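Local atomic coordinates of stage II sporulation E family protein (Thermanaerovibrio acidaminovorans, PDB entry 3RNR), a protein that is of unknown function but belongs to the PP2C phosphatase family and so probably removes phosphate groups from phosphorylated serine or threonine side chains of proteins. Residues R95-K100 and G197-D202; G71-V76 and G166-L171; A29-S34 and H58-Q63; V37-A42 and L47-A52. All coordinates share one frame; numbering follows the deposited sequence. Where two conformers were deposited one is given.

How the contacts relate
From the N terminus, helix 25-41 runs into helix 46-63, and the two are joined twice. Contact 4 (37-42 with 47-52) closes the short turn between them, and contact 3 (29-34 with 58-63), farther along the same pair, encloses it. Both are complete before contact 2 opens on strand 72-80. Contact 1 then opens on strand 95-100, contact 2 closes at 166-171, and contact 1 closes at 197-202, so these two cross. Contact 2 ties one sheet to a loop leaving the other, while contact 1 fastens a second loop to that other sheet. V76 packs on L40 and V50, and M74 on V50, linking contact 2 to the helices; A75 touches V96, linking it to contact 1.

Contact 1 (R95-K100 and G197-D202); sequences RVYLFK and GRPYQD
R95 and Y97, two residues apart on strand 95-100, present their side chains together to P199, a useful example of a loop held by one flat polar group and one ring face. R95 reaches out with its chain bent at chi3 (-61°), which turns the guanidinium edge-on to its neighbours. Within that plane NE donates to Y97 OH at 2.9 Å, and NH2 donates to P199 O, also at 2.9 Å, meeting a lone pair in the carbonyl plane. The first of these bonds ties the phenol to the arginine; the second fixes the loop. NH1 forms a salt bridge with D165, so three directions of the guanidinium are engaged. P199 CG sits over one face of the Y97 ring, toward its rim, 3.9 Å from the ring centroid, in a CH-pi contact. P199 is the centre of an inverse gamma turn. Beyond it, Y200 CB lies 3.4 Å from R95 NH2, while the hydroxyl of Y200 is hydrogen-bonded to E194. The loop thus lies over strand 95-100 between its two sheet neighbours: P199 touches L104 of strand 103-106, and Y200 packs on L161 and V163 of strand 159-164.

Contact 2 (G71-V76 and G166-L171); sequences GATMAV and GVYRSL
T73 sits in the extended backbone of strand 72-76, whereas Y168 is the third residue of a type I beta turn from G166 to R169. The two backbones stay well apart, with T73 CA and G166 CA 9.3 Å from each other, and the separation is spanned by side chains alone. Y168 extends its whole ring toward the strand, T73 comes from the opposite direction, and they meet at their hydroxyls: T73 OG1 and Y168 OH are 2.6 Å apart, with OG1 at the edge of the phenol, near the ring plane. The chi1 of T73 (55°) sets OG1 between the backbone N and the carbonyl carbon, and leaves the methyl CG2 3.4 Å from Y168 OH. D93 OD1 is hydrogen-bonded to the tyrosine hydroxyl and weakly to that of T73, making a compact three-oxygen cluster. In fold terms the contact joins the two layers of the PP2C sandwich: T73 belongs to the antiparallel sheet that includes strand 10-18, and Y168 to the loop that follows strand 159-164 of the other sheet. The same loop is held nearby by R169, whose NE makes a salt bridge with D17, an aspartate in the DGMGG sequence that in PP2C relatives contributes to the metal centre. S170 OG is hydrogen-bonded to D26, and the backbone of T73 pairs with that of D17.

Contact 3 (A29-S34 and H58-Q63); sequences AQRALS and HRWASQ
R31 on helix 25-41 and W60 on helix 46-63 meet almost alone across this stretch of the helix pair, and the arginine can be followed outward as a worked case of how a long cationic chain uses an indole. Its CB points toward the other helix, whose V57 the side chain also touches. The chain then bends at chi2 (92°), and this bend swings the outer half across the ring. CD is the first atom over the indole, 4.0 Å from the centroid of the W60 five-membered ring, giving a CH-pi contact. NE comes next, lying over the face at 3.4 Å from W60 CD1. CZ follows, 3.7 Å from W60 NE1, and NH2 is also 3.7 Å from W60 NE1. The guanidinium therefore rests on the pyrrole part of the indole, its plane at 28° to the ring, in a tilted cation-pi stack rather than a hydrogen bond. NH1 makes a weak hydrogen bond to E27 O, one turn earlier, and a hydrogen bond to a glycerol that probably came from the crystallisation liquor. The tryptophan is presented with CG anti to its backbone N (chi1 166°), and it also packs on E27 and A28 of the arginine's helix and on T70. Q30, L33 and S34, neighbours of R31, pack on D41 and G38 of the second subunit. Lying at the surface, the contact is an arginine-tryptophan cation-pi stack that joins the two helices flanking the antiparallel sheet of the PP2C sandwich.

Contact 4 (V37-A42 and L47-A52); sequences VGVLDA and LDAVLA
V39 packs against A49 and A52 near the turn of an alpha-alpha hairpin, the pair of helices 25-41 and 46-63 that forms one outer layer of the PP2C alpha-beta sandwich. The short segments 37-41 and 47-52 run nearly antiparallel, at 153°, with their axes 8.3 Å apart at closest approach. The alanines A49 and A52 are consistent with this close approach: V39 CA and A49 CA, the nearest pair, are 5.3 Å apart. V39 aims directly at the opposing helix and divides its two methyls between successive turns. CG1, anti to the backbone N (chi1 164°), lies over the start of A49, 3.6 Å from A49 N, and also touches CB of D48. CG2 takes the other direction, toward A52. L40 stands beside this pair and comes in from the flank, bringing CG and CD2 alongside the A49 methyl. No hydrogen bond crosses between the two segments, and the side-chain contacts are made by carbon atoms; at the start of helix 46-63, S45 OG is hydrogen-bonded to D48 N. Toward the sheet, L40 packs on Y12 and V76, and V50 on M74 and V76, so the hairpin lies against strands 10-18 and 72-80. V37 packs on V37 of the second subunit. At the A52 end the fit is tight, with V39 CG2 3.5 Å from A52 CB.

Contact 1 (R95-K100 and G197-D202)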
loop_
_atom_site.group_PDB
_atom_site.type_symbol
_atom_site.label_atom_id
_atom_site.label_comp_id
_atom_site.label_asym_id
_atom_site.label_seq_id
_atom_site.Cartn_x
_atom_site.Cartn_y
_atom_site.Cartn_z
ATOM N N ARG B 95 8.371 9.887 11.327
ATOM C CA ARG B 95 7.598 10.988 11.905
ATOM C C ARG B 95 6.192 11.082 11.337
ATOM O O ARG B 95 5.949 10.717 10.188
ATOM C CB ARG B 95 8.340 12.321 11.723
ATOM C CG ARG B 95 9.727 12.331 12.372
ATOM C CD ARG B 95 10.416 13.688 12.303
ATOM N NE ARG B 95 10.658 14.197 10.948
ATOM C CZ ARG B 95 11.600 13.751 10.122
ATOM N NH1 ARG B 95 12.376 12.728 10.466
ATOM N NH2 ARG B 95 11.752 14.313 8.935
ATOM N N VAL B 96 5.270 11.577 12.160
ATOM C CA VAL B 96 3.887 11.796 11.745
ATOM C C VAL B 96 3.530 13.282 11.819
ATOM O O VAL B 96 3.728 13.914 12.856
ATOM C CB VAL B 96 2.905 11.023 12.639
ATOM C CG1 VAL B 96 1.466 11.150 12.081
ATOM C CG2 VAL B 96 3.330 9.546 12.754
ATOM N N TYR B 97 2.997 13.823 10.724
ATOM C CA TYR B 97 2.557 15.219 10.647
ATOM C C TYR B 97 1.077 15.332 10.295
ATOM O O TYR B 97 0.583 14.617 9.425
ATOM C CB TYR B 97 3.353 15.971 9.570
ATOM C CG TYR B 97 4.815 16.098 9.916
ATOM C CD1 TYR B 97 5.293 17.217 10.595
ATOM C CD2 TYR B 97 5.709 15.089 9.595
ATOM C CE1 TYR B 97 6.645 17.333 10.937
ATOM C CE2 TYR B 97 7.056 15.191 9.932
ATOM C CZ TYR B 97 7.515 16.312 10.608
ATOM O OH TYR B 97 8.850 16.405 10.935
ATOM N N LEU B 98 0.385 16.258 10.953
ATOM C CA LEU B 98 -0.962 16.635 10.564
ATOM C C LEU B 98 -0.901 17.656 9.430
ATOM O O LEU B 98 -0.162 18.638 9.525
ATOM C CB LEU B 98 -1.675 17.273 11.760
ATOM C CG LEU B 98 -3.094 17.776 11.503
ATOM C CD1 LEU B 98 -4.018 16.589 11.252
ATOM C CD2 LEU B 98 -3.586 18.612 12.702
ATOM N N PHE B 99 -1.684 17.456 8.370
ATOM C CA PHE B 99 -1.796 18.499 7.356
ATOM C C PHE B 99 -3.124 19.217 7.547
ATOM O O PHE B 99 -4.198 18.664 7.293
ATOM C CB PHE B 99 -1.693 17.949 5.933
ATOM C CG PHE B 99 -1.855 19.007 4.872
ATOM C CD1 PHE B 99 -0.955 20.063 4.783
ATOM C CD2 PHE B 99 -2.913 18.958 3.968
ATOM C CE1 PHE B 99 -1.104 21.053 3.812
ATOM C CE2 PHE B 99 -3.063 19.942 2.989
ATOM C CZ PHE B 99 -2.161 20.989 2.915
ATOM N N LYS B 100 -3.036 20.448 8.034
ATOM C CA LYS B 100 -4.215 21.239 8.350
ATOM C C LYS B 100 -3.859 22.716 8.278
ATOM O O LYS B 100 -2.716 23.099 8.559
ATOM C CB LYS B 100 -4.726 20.859 9.736
ATOM C CG LYS B 100 -5.845 21.720 10.246
ATOM C CD LYS B 100 -6.438 21.127 11.492
ATOM C CE LYS B 100 -7.621 21.967 11.981
ATOM N NZ LYS B 100 -8.289 21.309 13.137
ATOM N N GLY B 197 9.785 25.060 3.539
ATOM C CA GLY B 197 9.936 24.600 4.908
ATOM C C GLY B 197 9.656 23.126 5.176
ATOM O O GLY B 197 9.340 22.782 6.313
ATOM N N ARG B 198 9.759 22.269 4.156
ATOM C CA ARG B 198 9.476 20.832 4.309
ATOM C C ARG B 198 10.243 20.259 5.491
ATOM O O ARG B 198 11.463 20.364 5.546
ATOM C CB ARG B 198 9.932 20.059 3.075
ATOM C CG ARG B 198 9.222 20.408 1.807
ATOM C CD ARG B 198 9.984 19.890 0.610
ATOM N NE ARG B 198 9.338 20.294 -0.633
ATOM C CZ ARG B 198 9.925 20.264 -1.823
ATOM N NH1 ARG B 198 9.256 20.654 -2.901
ATOM N NH2 ARG B 198 11.183 19.851 -1.935
ATOM N N PRO B 199 9.533 19.629 6.434
ATOM C CA PRO B 199 10.228 19.141 7.630
ATOM C C PRO B 199 10.854 17.763 7.411
ATOM O O PRO B 199 10.613 16.858 8.201
ATOM C CB PRO B 199 9.103 19.056 8.665
ATOM C CG PRO B 199 7.896 18.716 7.855
ATOM C CD PRO B 199 8.077 19.424 6.511
ATOM N N TYR B 200 11.692 17.623 6.386
ATOM C CA TYR B 200 12.305 16.328 6.076
ATOM C C TYR B 200 13.320 16.460 4.954
ATOM O O TYR B 200 13.345 17.463 4.244
ATOM C CB TYR B 200 11.244 15.292 5.688
ATOM C CG TYR B 200 10.228 15.756 4.660
ATOM C CD1 TYR B 200 10.555 15.835 3.305
ATOM C CD2 TYR B 200 8.931 16.090 5.040
ATOM C CE1 TYR B 200 9.617 16.260 2.363
ATOM C CE2 TYR B 200 7.991 16.506 4.113
ATOM C CZ TYR B 200 8.337 16.593 2.782
ATOM O OH TYR B 200 7.397 17.007 1.871
ATOM N N GLN B 201 14.179 15.455 4.823
ATOM C CA GLN B 201 15.301 15.535 3.894
ATOM C C GLN B 201 14.789 15.374 2.473
ATOM O O GLN B 201 13.723 14.808 2.261
ATOM C CB GLN B 201 16.337 14.447 4.202
ATOM C CG GLN B 201 16.753 14.354 5.668
ATOM C CD GLN B 201 17.324 15.652 6.203
ATOM O OE1 GLN B 201 18.334 16.148 5.709
ATOM N NE2 GLN B 201 16.675 16.212 7.221
ATOM N N ASP B 202 15.558 15.868 1.506
ATOM C CA ASP B 202 15.239 15.724 0.084
ATOM C C ASP B 202 15.044 14.270 -0.349
ATOM O O ASP B 202 14.306 13.986 -1.290
ATOM C CB ASP B 202 16.352 16.347 -0.770
ATOM C CG ASP B 202 16.277 17.858 -0.817
ATOM O OD1 ASP B 202 15.235 18.410 -0.405
ATOM O OD2 ASP B 202 17.253 18.489 -1.282
#

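Contact 2 (G71-V76 and G166-L171)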
loop_
_atom_site.group_PDB
_atom_site.type_symbol
_atom_site.label_atom_id
_atom_site.label_comp_id
_atom_site.label_asym_id
_atom_site.label_seq_id
_atom_site.Cartn_x
_atom_site.Cartn_y
_atom_site.Cartn_z
ATOM N N GLY B 71 16.214 -4.907 12.833
ATOM C CA GLY B 71 14.999 -4.180 13.156
ATOM C C GLY B 71 14.617 -3.155 12.118
ATOM O O GLY B 71 15.329 -2.968 11.134
ATOM N N ALA B 72 13.494 -2.476 12.347
ATOM C CA ALA B 72 13.047 -1.438 11.433
ATOM C C ALA B 72 12.388 -0.340 12.243
ATOM O O ALA B 72 12.028 -0.555 13.395
ATOM C CB ALA B 72 12.052 -2.028 10.415
ATOM N N THR B 73 12.222 0.833 11.643
ATOM C CA THR B 73 11.454 1.908 12.275
ATOM C C THR B 73 10.266 2.127 11.354
ATOM O O THR B 73 10.317 1.745 10.182
ATOM C CB THR B 73 12.257 3.214 12.377
ATOM O OG1 THR B 73 12.725 3.584 11.072
ATOM C CG2 THR B 73 13.465 3.009 13.284
HETATM N N MSE B 74 9.180 2.680 11.873
HETATM C CA MSE B 74 8.012 2.872 11.016
HETATM C C MSE B 74 7.092 3.955 11.557
HETATM O O MSE B 74 7.146 4.289 12.736
HETATM C CB MSE B 74 7.246 1.548 10.894
HETATM C CG MSE B 74 6.594 1.096 12.195
HETATM SE SE MSE B 74 5.655 -0.595 11.998
HETATM C CE MSE B 74 4.237 0.002 10.806
ATOM N N ALA B 75 6.247 4.498 10.689
ATOM C CA ALA B 75 5.180 5.374 11.130
ATOM C C ALA B 75 3.955 5.023 10.302
ATOM O O ALA B 75 4.074 4.724 9.113
ATOM C CB ALA B 75 5.563 6.842 10.934
ATOM N N VAL B 76 2.788 5.060 10.928
ATOM C CA VAL B 76 1.560 4.636 10.258
ATOM C C VAL B 76 0.385 5.512 10.698
ATOM O O VAL B 76 0.325 5.964 11.851
ATOM C CB VAL B 76 1.283 3.140 10.533
ATOM C CG1 VAL B 76 1.425 2.837 12.010
ATOM C CG2 VAL B 76 -0.095 2.748 10.031
ATOM N N GLY B 166 15.745 8.662 7.882
ATOM C CA GLY B 166 16.966 8.397 8.641
ATOM C C GLY B 166 18.214 8.218 7.788
ATOM O O GLY B 166 18.147 7.735 6.666
ATOM N N VAL B 167 19.366 8.608 8.320
ATOM C CA VAL B 167 20.609 8.511 7.564
ATOM C C VAL B 167 21.003 7.049 7.328
ATOM O O VAL B 167 21.714 6.731 6.368
ATOM C CB VAL B 167 21.758 9.257 8.288
ATOM C CG1 VAL B 167 22.039 8.612 9.641
ATOM C CG2 VAL B 167 23.010 9.279 7.430
ATOM N N TYR B 168 20.519 6.172 8.207
ATOM C CA TYR B 168 20.868 4.749 8.215
ATOM C C TYR B 168 20.230 3.944 7.071
ATOM O O TYR B 168 20.496 2.754 6.922
ATOM C CB TYR B 168 20.467 4.125 9.563
ATOM C CG TYR B 168 18.997 4.308 9.913
ATOM C CD1 TYR B 168 18.014 3.527 9.308
ATOM C CD2 TYR B 168 18.592 5.270 10.837
ATOM C CE1 TYR B 168 16.661 3.703 9.614
ATOM C CE2 TYR B 168 17.240 5.452 11.149
ATOM C CZ TYR B 168 16.289 4.661 10.537
ATOM O OH TYR B 168 14.961 4.836 10.839
ATOM N N ARG B 169 19.369 4.585 6.287
ATOM C CA ARG B 169 18.548 3.876 5.303
ATOM C C ARG B 169 19.325 3.208 4.166
ATOM O O ARG B 169 20.316 3.748 3.667
ATOM C CB ARG B 169 17.474 4.814 4.742
ATOM C CG ARG B 169 16.449 5.226 5.784
ATOM C CD ARG B 169 15.832 6.584 5.471
ATOM N NE ARG B 169 14.979 6.570 4.291
ATOM C CZ ARG B 169 15.051 7.469 3.316
ATOM N NH1 ARG B 169 14.236 7.383 2.273
ATOM N NH2 ARG B 169 15.940 8.452 3.385
ATOM N N SER B 170 18.869 2.018 3.775
ATOM C CA SER B 170 19.384 1.341 2.584
ATOM C C SER B 170 18.983 2.153 1.348
ATOM O O SER B 170 17.922 2.776 1.327
ATOM C CB SER B 170 18.823 -0.088 2.485
ATOM O OG SER B 170 17.391 -0.093 2.430
ATOM N N LEU B 171 19.822 2.138 0.317
ATOM C CA LEU B 171 19.568 2.934 -0.881
ATOM C C LEU B 171 18.600 2.242 -1.845
ATOM O O LEU B 171 18.848 1.124 -2.298
ATOM C CB LEU B 171 20.884 3.275 -1.590
ATOM C CG LEU B 171 21.946 3.923 -0.695
ATOM C CD1 LEU B 171 23.153 4.367 -1.511
ATOM C CD2 LEU B 171 21.361 5.092 0.086
#

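Contact 3 (A29-S34 and H58-Q63)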
loop_
_atom_site.group_PDB
_atom_site.type_symbol
_atom_site.label_atom_id
_atom_site.label_comp_id
_atom_site.label_asym_id
_atom_site.label_seq_id
_atom_site.Cartn_x
_atom_site.Cartn_y
_atom_site.Cartn_z
ATOM N N ALA B 29 12.389 -4.937 7.546
ATOM C CA ALA B 29 11.429 -3.966 7.034
ATOM C C ALA B 29 10.325 -4.669 6.249
ATOM O O ALA B 29 9.160 -4.292 6.356
ATOM C CB ALA B 29 12.119 -2.928 6.171
ATOM N N GLN B 30 10.676 -5.709 5.487
ATOM C CA GLN B 30 9.652 -6.448 4.744
ATOM C C GLN B 30 8.610 -7.067 5.659
ATOM O O GLN B 30 7.423 -7.032 5.358
ATOM C CB GLN B 30 10.284 -7.529 3.862
ATOM C CG GLN B 30 11.034 -6.954 2.681
ATOM C CD GLN B 30 11.997 -7.934 2.068
ATOM O OE1 GLN B 30 12.083 -9.090 2.490
ATOM N NE2 GLN B 30 12.741 -7.477 1.074
ATOM N N ARG B 31 9.049 -7.657 6.770
ATOM C CA ARG B 31 8.098 -8.275 7.690
ATOM C C ARG B 31 7.228 -7.222 8.326
ATOM O O ARG B 31 6.034 -7.429 8.517
ATOM C CB ARG B 31 8.808 -9.054 8.800
ATOM C CG ARG B 31 9.071 -10.491 8.431
ATOM C CD ARG B 31 10.424 -10.652 7.800
ATOM N NE ARG B 31 10.619 -12.028 7.378
ATOM C CZ ARG B 31 11.258 -12.375 6.270
ATOM N NH1 ARG B 31 11.784 -11.439 5.487
ATOM N NH2 ARG B 31 11.374 -13.658 5.952
ATOM N N ALA B 32 7.829 -6.095 8.669
ATOM C CA ALA B 32 7.070 -5.017 9.293
ATOM C C ALA B 32 6.027 -4.442 8.333
ATOM O O ALA B 32 4.880 -4.220 8.696
ATOM C CB ALA B 32 8.021 -3.912 9.805
ATOM N N LEU B 33 6.440 -4.179 7.101
ATOM C CA LEU B 33 5.537 -3.594 6.126
ATOM C C LEU B 33 4.391 -4.578 5.849
ATOM O O LEU B 33 3.232 -4.212 5.898
ATOM C CB LEU B 33 6.314 -3.278 4.838
ATOM C CG LEU B 33 5.605 -2.638 3.639
ATOM C CD1 LEU B 33 4.575 -3.589 2.988
ATOM C CD2 LEU B 33 4.976 -1.304 4.033
ATOM N N SER B 34 4.728 -5.834 5.569
ATOM C CA SER B 34 3.705 -6.813 5.218
ATOM C C SER B 34 2.718 -7.035 6.363
ATOM O O SER B 34 1.511 -7.098 6.143
ATOM C CB SER B 34 4.337 -8.147 4.823
ATOM O OG SER B 34 3.330 -9.069 4.441
ATOM N N HIS B 58 9.883 -9.775 15.505
ATOM C CA HIS B 58 10.390 -10.448 16.702
ATOM C C HIS B 58 10.476 -11.970 16.488
ATOM O O HIS B 58 11.473 -12.614 16.834
ATOM C CB HIS B 58 9.471 -10.119 17.885
ATOM C CG HIS B 58 10.025 -10.499 19.225
ATOM N ND1 HIS B 58 10.115 -11.805 19.652
ATOM C CD2 HIS B 58 10.477 -9.735 20.252
ATOM C CE1 HIS B 58 10.615 -11.835 20.878
ATOM N NE2 HIS B 58 10.840 -10.590 21.264
ATOM N N ARG B 59 9.417 -12.527 15.915
ATOM C CA ARG B 59 9.301 -13.963 15.657
ATOM C C ARG B 59 10.379 -14.414 14.663
ATOM O O ARG B 59 11.134 -15.357 14.921
ATOM C CB ARG B 59 7.886 -14.229 15.116
ATOM C CG ARG B 59 7.405 -15.671 15.012
ATOM C CD ARG B 59 5.852 -15.717 14.892
ATOM N NE ARG B 59 5.303 -14.780 13.894
ATOM C CZ ARG B 59 4.286 -13.935 14.106
ATOM N NH1 ARG B 59 3.683 -13.894 15.288
ATOM N NH2 ARG B 59 3.864 -13.123 13.135
ATOM N N TRP B 60 10.450 -13.723 13.529
ATOM C CA TRP B 60 11.472 -13.969 12.509
ATOM C C TRP B 60 12.919 -13.805 13.028
ATOM O O TRP B 60 13.783 -14.646 12.765
ATOM C CB TRP B 60 11.218 -13.038 11.315
ATOM C CG TRP B 60 12.356 -12.938 10.351
ATOM C CD1 TRP B 60 12.706 -13.851 9.394
ATOM C CD2 TRP B 60 13.285 -11.852 10.228
ATOM N NE1 TRP B 60 13.799 -13.403 8.691
ATOM C CE2 TRP B 60 14.175 -12.179 9.182
ATOM C CE3 TRP B 60 13.450 -10.635 10.899
ATOM C CZ2 TRP B 60 15.219 -11.337 8.799
ATOM C CZ3 TRP B 60 14.481 -9.804 10.518
ATOM C CH2 TRP B 60 15.352 -10.154 9.472
ATOM N N ALA B 61 13.182 -12.723 13.755
ATOM C CA ALA B 61 14.511 -12.472 14.310
ATOM C C ALA B 61 14.935 -13.582 15.284
ATOM O O ALA B 61 16.069 -14.059 15.250
ATOM C CB ALA B 61 14.547 -11.108 15.001
ATOM N N SER B 62 14.012 -13.994 16.144
ATOM C CA SER B 62 14.287 -15.047 17.110
ATOM C C SER B 62 14.762 -16.329 16.416
ATOM O O SER B 62 15.832 -16.856 16.720
ATOM C CB SER B 62 13.041 -15.330 17.950
ATOM O OG SER B 62 12.738 -14.225 18.777
ATOM N N GLN B 63 13.963 -16.818 15.477
ATOM C CA GLN B 63 14.324 -18.006 14.723
ATOM C C GLN B 63 15.655 -17.872 14.013
ATOM O O GLN B 63 16.366 -18.855 13.829
ATOM C CB GLN B 63 13.251 -18.323 13.699
ATOM C CG GLN B 63 11.971 -18.763 14.310
ATOM C CD GLN B 63 10.990 -19.218 13.266
ATOM O OE1 GLN B 63 9.790 -19.310 13.524
ATOM N NE2 GLN B 63 11.495 -19.502 12.071
#

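Contact 4 (V37-A42 and L47-A52)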
loop_
_atom_site.group_PDB
_atom_site.type_symbol
_atom_site.label_atom_id
_atom_site.label_comp_id
_atom_site.label_asym_id
_atom_site.label_seq_id
_atom_site.Cartn_x
_atom_site.Cartn_y
_atom_site.Cartn_z
ATOM N N VAL B 37 0.421 -3.811 6.817
ATOM C CA VAL B 37 -0.574 -3.669 5.750
ATOM C C VAL B 37 -1.711 -4.689 5.864
ATOM O O VAL B 37 -2.871 -4.362 5.633
ATOM C CB VAL B 37 0.078 -3.726 4.327
ATOM C CG1 VAL B 37 -0.997 -3.898 3.247
ATOM C CG2 VAL B 37 0.889 -2.457 4.075
ATOM N N GLY B 38 -1.387 -5.925 6.231
ATOM C CA GLY B 38 -2.423 -6.910 6.484
ATOM C C GLY B 38 -3.436 -6.432 7.514
ATOM O O GLY B 38 -4.643 -6.602 7.346
ATOM N N VAL B 39 -2.947 -5.820 8.586
ATOM C CA VAL B 39 -3.824 -5.299 9.634
ATOM C C VAL B 39 -4.632 -4.105 9.117
ATOM O O VAL B 39 -5.849 -4.056 9.265
ATOM C CB VAL B 39 -3.016 -4.868 10.888
ATOM C CG1 VAL B 39 -3.862 -3.975 11.796
ATOM C CG2 VAL B 39 -2.529 -6.101 11.656
ATOM N N LEU B 40 -3.952 -3.153 8.497
ATOM C CA LEU B 40 -4.612 -1.941 7.999
ATOM C C LEU B 40 -5.672 -2.262 6.952
ATOM O O LEU B 40 -6.767 -1.696 6.957
ATOM C CB LEU B 40 -3.575 -0.977 7.412
ATOM C CG LEU B 40 -2.566 -0.493 8.457
ATOM C CD1 LEU B 40 -1.351 0.133 7.777
ATOM C CD2 LEU B 40 -3.249 0.484 9.408
ATOM N N ASP B 41 -5.350 -3.181 6.054
ATOM C CA ASP B 41 -6.284 -3.520 4.984
ATOM C C ASP B 41 -7.546 -4.157 5.550
ATOM O O ASP B 41 -8.616 -4.098 4.943
ATOM C CB ASP B 41 -5.635 -4.454 3.971
ATOM C CG ASP B 41 -6.650 -5.039 3.000
ATOM O OD1 ASP B 41 -7.076 -4.320 2.070
ATOM O OD2 ASP B 41 -7.030 -6.212 3.173
ATOM N N ALA B 42 -7.414 -4.757 6.726
ATOM C CA ALA B 42 -8.541 -5.411 7.379
ATOM C C ALA B 42 -9.303 -4.442 8.279
ATOM O O ALA B 42 -10.246 -4.836 8.952
ATOM C CB ALA B 42 -8.077 -6.644 8.169
ATOM N N LEU B 47 -2.011 1.470 15.734
ATOM C CA LEU B 47 -1.369 0.781 16.853
ATOM C C LEU B 47 -1.366 -0.748 16.677
ATOM O O LEU B 47 -0.357 -1.401 16.932
ATOM C CB LEU B 47 -2.039 1.149 18.175
ATOM C CG LEU B 47 -1.546 0.412 19.424
ATOM C CD1 LEU B 47 -0.041 0.649 19.663
ATOM C CD2 LEU B 47 -2.351 0.880 20.646
ATOM N N ASP B 48 -2.505 -1.320 16.294
ATOM C CA ASP B 48 -2.561 -2.745 16.006
ATOM C C ASP B 48 -1.582 -3.125 14.897
ATOM O O ASP B 48 -0.976 -4.199 14.921
ATOM C CB ASP B 48 -3.970 -3.159 15.587
ATOM C CG ASP B 48 -4.953 -3.119 16.744
ATOM O OD1 ASP B 48 -4.531 -3.276 17.906
ATOM O OD2 ASP B 48 -6.148 -2.928 16.480
ATOM N N ALA B 49 -1.449 -2.250 13.909
ATOM C CA ALA B 49 -0.533 -2.519 12.799
ATOM C C ALA B 49 0.914 -2.543 13.308
ATOM O O ALA B 49 1.704 -3.408 12.930
ATOM C CB ALA B 49 -0.714 -1.479 11.687
ATOM N N VAL B 50 1.258 -1.596 14.171
ATOM C CA VAL B 50 2.581 -1.592 14.797
ATOM C C VAL B 50 2.813 -2.859 15.628
ATOM O O VAL B 50 3.858 -3.486 15.533
ATOM C CB VAL B 50 2.788 -0.341 15.693
ATOM C CG1 VAL B 50 3.989 -0.545 16.638
ATOM C CG2 VAL B 50 3.005 0.889 14.819
ATOM N N LEU B 51 1.823 -3.251 16.417
ATOM C CA LEU B 51 1.964 -4.439 17.255
ATOM C C LEU B 51 2.113 -5.707 16.412
ATOM O O LEU B 51 2.876 -6.601 16.767
ATOM C CB LEU B 51 0.784 -4.563 18.230
ATOM C CG LEU B 51 0.713 -3.434 19.270
ATOM C CD1 LEU B 51 -0.557 -3.557 20.129
ATOM C CD2 LEU B 51 1.964 -3.423 20.163
ATOM N N ALA B 52 1.397 -5.786 15.294
ATOM C CA ALA B 52 1.577 -6.924 14.388
ATOM C C ALA B 52 2.971 -6.925 13.726
ATOM O O ALA B 52 3.625 -7.974 13.615
ATOM C CB ALA B 52 0.453 -6.978 13.333
#